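Local atomic coordinates of FKBP-type peptidyl-prolyl cis-trans isomerase FkpA (Escherichia coli, PDB entry 1Q6H), a protein that catalyses cis-trans isomerization of proline peptide bonds in the periplasm, speeding protein folding, and also acts as a folding chaperone. Residues V142-K147 with L166-D171. Sequence-based numbering, arbitrary orientation.
Sequences VVVNYK and LSFRLD
V142 and V144 pair with F168 and L166 as the two hydrogen-bonded positions of an antiparallel ladder, each bridged by reciprocal backbone N-H...O=C bonds. The straightest runs from V142 N to F168 O, at 2.8 Å and 175° at the hydrogen; L166 N to V144 O is the most bent of the four. Between them V143 and S167 form a non-hydrogen-bonded pair, where S167 CA approaches V142 O to 3.2 Å and V143 CA lies 3.4 Å from L166 O, both with CA-H...O geometry.

The apolar contacts gather on the face bearing V142, V144, L166 and F168. V142 CG2 sits over one face of the F168 ring, 3.6 Å from its centroid and 25° off the normal, a CH-pi contact displaced toward the CE1 side. With F168 CG between its own backbone N and carbonyl carbon (chi1 55°), the ring leans back over strand 141-150. V144 CG2 meets the same ring obliquely, 3.7 Å from CE2, so two valine methyls from one strand pack against this phenylalanine.

Farther along, L166 applies two atoms to Y146: CB lies in the ring plane at its edge, while CD2 approaches CE1 obliquely at 3.6 Å. The Y146 hydroxyl meets D157 and R162, whose hydrogen bonds hold the polar end of the ring that L166 flanks. Together with W177 and D157, Y146 and L166 probably line the proline-binding pocket, as in other FKBPs.

Both segments belong to the FKBP-type isomerase domain and its curved antiparallel sheet. Strand 141-150 lies between strands 166-169 and 214-223, with V143 bonded through its backbone to L221 and D222 of the latter. From helix 175-180, W177 meets the rings of Y146 and F168 and touches V144, joining the helix to this apolar side of the sheet.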
loop_
_atom_site.group_PDB
_atom_site.type_symbol
_atom_site.label_atom_id
_atom_site.label_comp_id
_atom_site.label_asym_id
_atom_site.label_seq_id
_atom_site.Cartn_x
_atom_site.Cartn_y
_atom_site.Cartn_z
ATOM N N VAL A 142 1.259 -40.871 -7.557
ATOM C CA VAL A 142 -0.127 -41.263 -7.674
ATOM C C VAL A 142 -0.851 -40.271 -8.564
ATOM O O VAL A 142 -0.500 -39.084 -8.609
ATOM C CB VAL A 142 -0.869 -41.341 -6.285
ATOM C CG1 VAL A 142 -0.362 -42.510 -5.409
ATOM C CG2 VAL A 142 -0.768 -40.046 -5.528
ATOM N N VAL A 143 -1.874 -40.780 -9.257
ATOM C CA VAL A 143 -2.720 -40.003 -10.132
ATOM C C VAL A 143 -4.151 -40.211 -9.649
ATOM O O VAL A 143 -4.663 -41.352 -9.584
ATOM C CB VAL A 143 -2.578 -40.453 -11.592
ATOM C CG1 VAL A 143 -3.385 -39.554 -12.514
ATOM C CG2 VAL A 143 -1.085 -40.460 -12.032
ATOM N N VAL A 144 -4.798 -39.118 -9.294
ATOM C CA VAL A 144 -6.114 -39.178 -8.715
ATOM C C VAL A 144 -7.090 -38.147 -9.247
ATOM O O VAL A 144 -6.718 -37.073 -9.664
ATOM C CB VAL A 144 -6.077 -38.928 -7.191
ATOM C CG1 VAL A 144 -5.306 -40.009 -6.454
ATOM C CG2 VAL A 144 -5.466 -37.560 -6.883
ATOM N N ASN A 145 -8.361 -38.504 -9.184
ATOM C CA ASN A 145 -9.407 -37.550 -9.337
ATOM C C ASN A 145 -9.964 -37.402 -7.919
ATOM O O ASN A 145 -10.009 -38.367 -7.140
ATOM C CB ASN A 145 -10.479 -38.049 -10.300
ATOM C CG ASN A 145 -10.093 -37.866 -11.738
ATOM O OD1 ASN A 145 -9.514 -36.849 -12.118
ATOM N ND2 ASN A 145 -10.431 -38.838 -12.555
ATOM N N TYR A 146 -10.370 -36.201 -7.556
ATOM C CA TYR A 146 -10.934 -36.026 -6.245
ATOM C C TYR A 146 -11.765 -34.806 -6.159
ATOM O O TYR A 146 -11.635 -33.898 -6.966
ATOM C CB TYR A 146 -9.837 -35.889 -5.198
ATOM C CG TYR A 146 -8.999 -34.669 -5.407
ATOM C CD1 TYR A 146 -7.913 -34.706 -6.244
ATOM C CD2 TYR A 146 -9.305 -33.474 -4.770
ATOM C CE1 TYR A 146 -7.148 -33.586 -6.459
ATOM C CE2 TYR A 146 -8.550 -32.370 -4.960
ATOM C CZ TYR A 146 -7.469 -32.421 -5.812
ATOM O OH TYR A 146 -6.721 -31.294 -6.038
ATOM N N LYS A 147 -12.607 -34.803 -5.138
ATOM C CA LYS A 147 -13.364 -33.633 -4.761
ATOM C C LYS A 147 -13.145 -33.402 -3.260
ATOM O O LYS A 147 -13.227 -34.352 -2.452
ATOM C CB LYS A 147 -14.817 -33.850 -5.090
ATOM C CG LYS A 147 -15.701 -32.809 -4.553
ATOM C CD LYS A 147 -17.116 -33.039 -5.004
ATOM C CE LYS A 147 -17.926 -33.805 -3.995
ATOM N NZ LYS A 147 -19.373 -33.412 -4.195
ATOM N N LEU A 166 -5.082 -35.161 -10.847
ATOM C CA LEU A 166 -3.909 -34.568 -10.218
ATOM C C LEU A 166 -2.846 -35.630 -10.008
ATOM O O LEU A 166 -3.139 -36.714 -9.537
ATOM C CB LEU A 166 -4.292 -33.971 -8.871
ATOM C CG LEU A 166 -3.162 -33.293 -8.085
ATOM C CD1 LEU A 166 -2.808 -31.968 -8.734
ATOM C CD2 LEU A 166 -3.548 -33.100 -6.605
ATOM N N SER A 167 -1.607 -35.309 -10.347
ATOM C CA SER A 167 -0.508 -36.227 -10.146
ATOM C C SER A 167 0.462 -35.689 -9.089
ATOM O O SER A 167 0.858 -34.524 -9.163
ATOM C CB SER A 167 0.205 -36.445 -11.471
ATOM O OG SER A 167 1.462 -37.041 -11.257
ATOM N N PHE A 168 0.817 -36.521 -8.102
ATOM C CA PHE A 168 1.794 -36.140 -7.079
ATOM C C PHE A 168 2.506 -37.304 -6.398
ATOM O O PHE A 168 2.037 -38.432 -6.435
ATOM C CB PHE A 168 1.133 -35.320 -5.996
ATOM C CG PHE A 168 -0.045 -35.983 -5.359
ATOM C CD1 PHE A 168 0.118 -36.815 -4.258
ATOM C CD2 PHE A 168 -1.318 -35.754 -5.833
ATOM C CE1 PHE A 168 -0.967 -37.405 -3.646
ATOM C CE2 PHE A 168 -2.415 -36.346 -5.227
ATOM C CZ PHE A 168 -2.232 -37.178 -4.134
ATOM N N ARG A 169 3.643 -37.005 -5.783
ATOM C CA ARG A 169 4.387 -38.000 -5.020
ATOM C C ARG A 169 3.614 -38.214 -3.711
ATOM O O ARG A 169 3.162 -37.267 -3.054
ATOM C CB ARG A 169 5.834 -37.561 -4.794
ATOM C CG ARG A 169 6.594 -37.282 -6.117
ATOM C CD ARG A 169 8.046 -36.817 -5.951
ATOM N NE ARG A 169 8.150 -35.526 -5.270
ATOM C CZ ARG A 169 8.082 -34.348 -5.862
ATOM N NH1 ARG A 169 7.908 -34.252 -7.175
ATOM N NH2 ARG A 169 8.219 -33.245 -5.152
ATOM N N LEU A 170 3.401 -39.469 -3.384
ATOM C CA LEU A 170 2.546 -39.829 -2.251
ATOM C C LEU A 170 2.937 -39.153 -0.952
ATOM O O LEU A 170 2.084 -38.733 -0.198
ATOM C CB LEU A 170 2.554 -41.354 -2.066
ATOM C CG LEU A 170 1.604 -41.886 -0.995
ATOM C CD1 LEU A 170 0.169 -41.500 -1.286
ATOM C CD2 LEU A 170 1.757 -43.402 -0.905
ATOM N N ASP A 171 4.226 -39.017 -0.687
ATOM C CA ASP A 171 4.608 -38.379 0.552
ATOM C C ASP A 171 5.004 -36.910 0.374
ATOM O O ASP A 171 5.711 -36.354 1.207
ATOM C CB ASP A 171 5.679 -39.198 1.293
ATOM C CG ASP A 171 6.945 -39.315 0.520
ATOM O OD1 ASP A 171 7.042 -38.685 -0.538
ATOM O OD2 ASP A 171 7.904 -40.012 0.888
#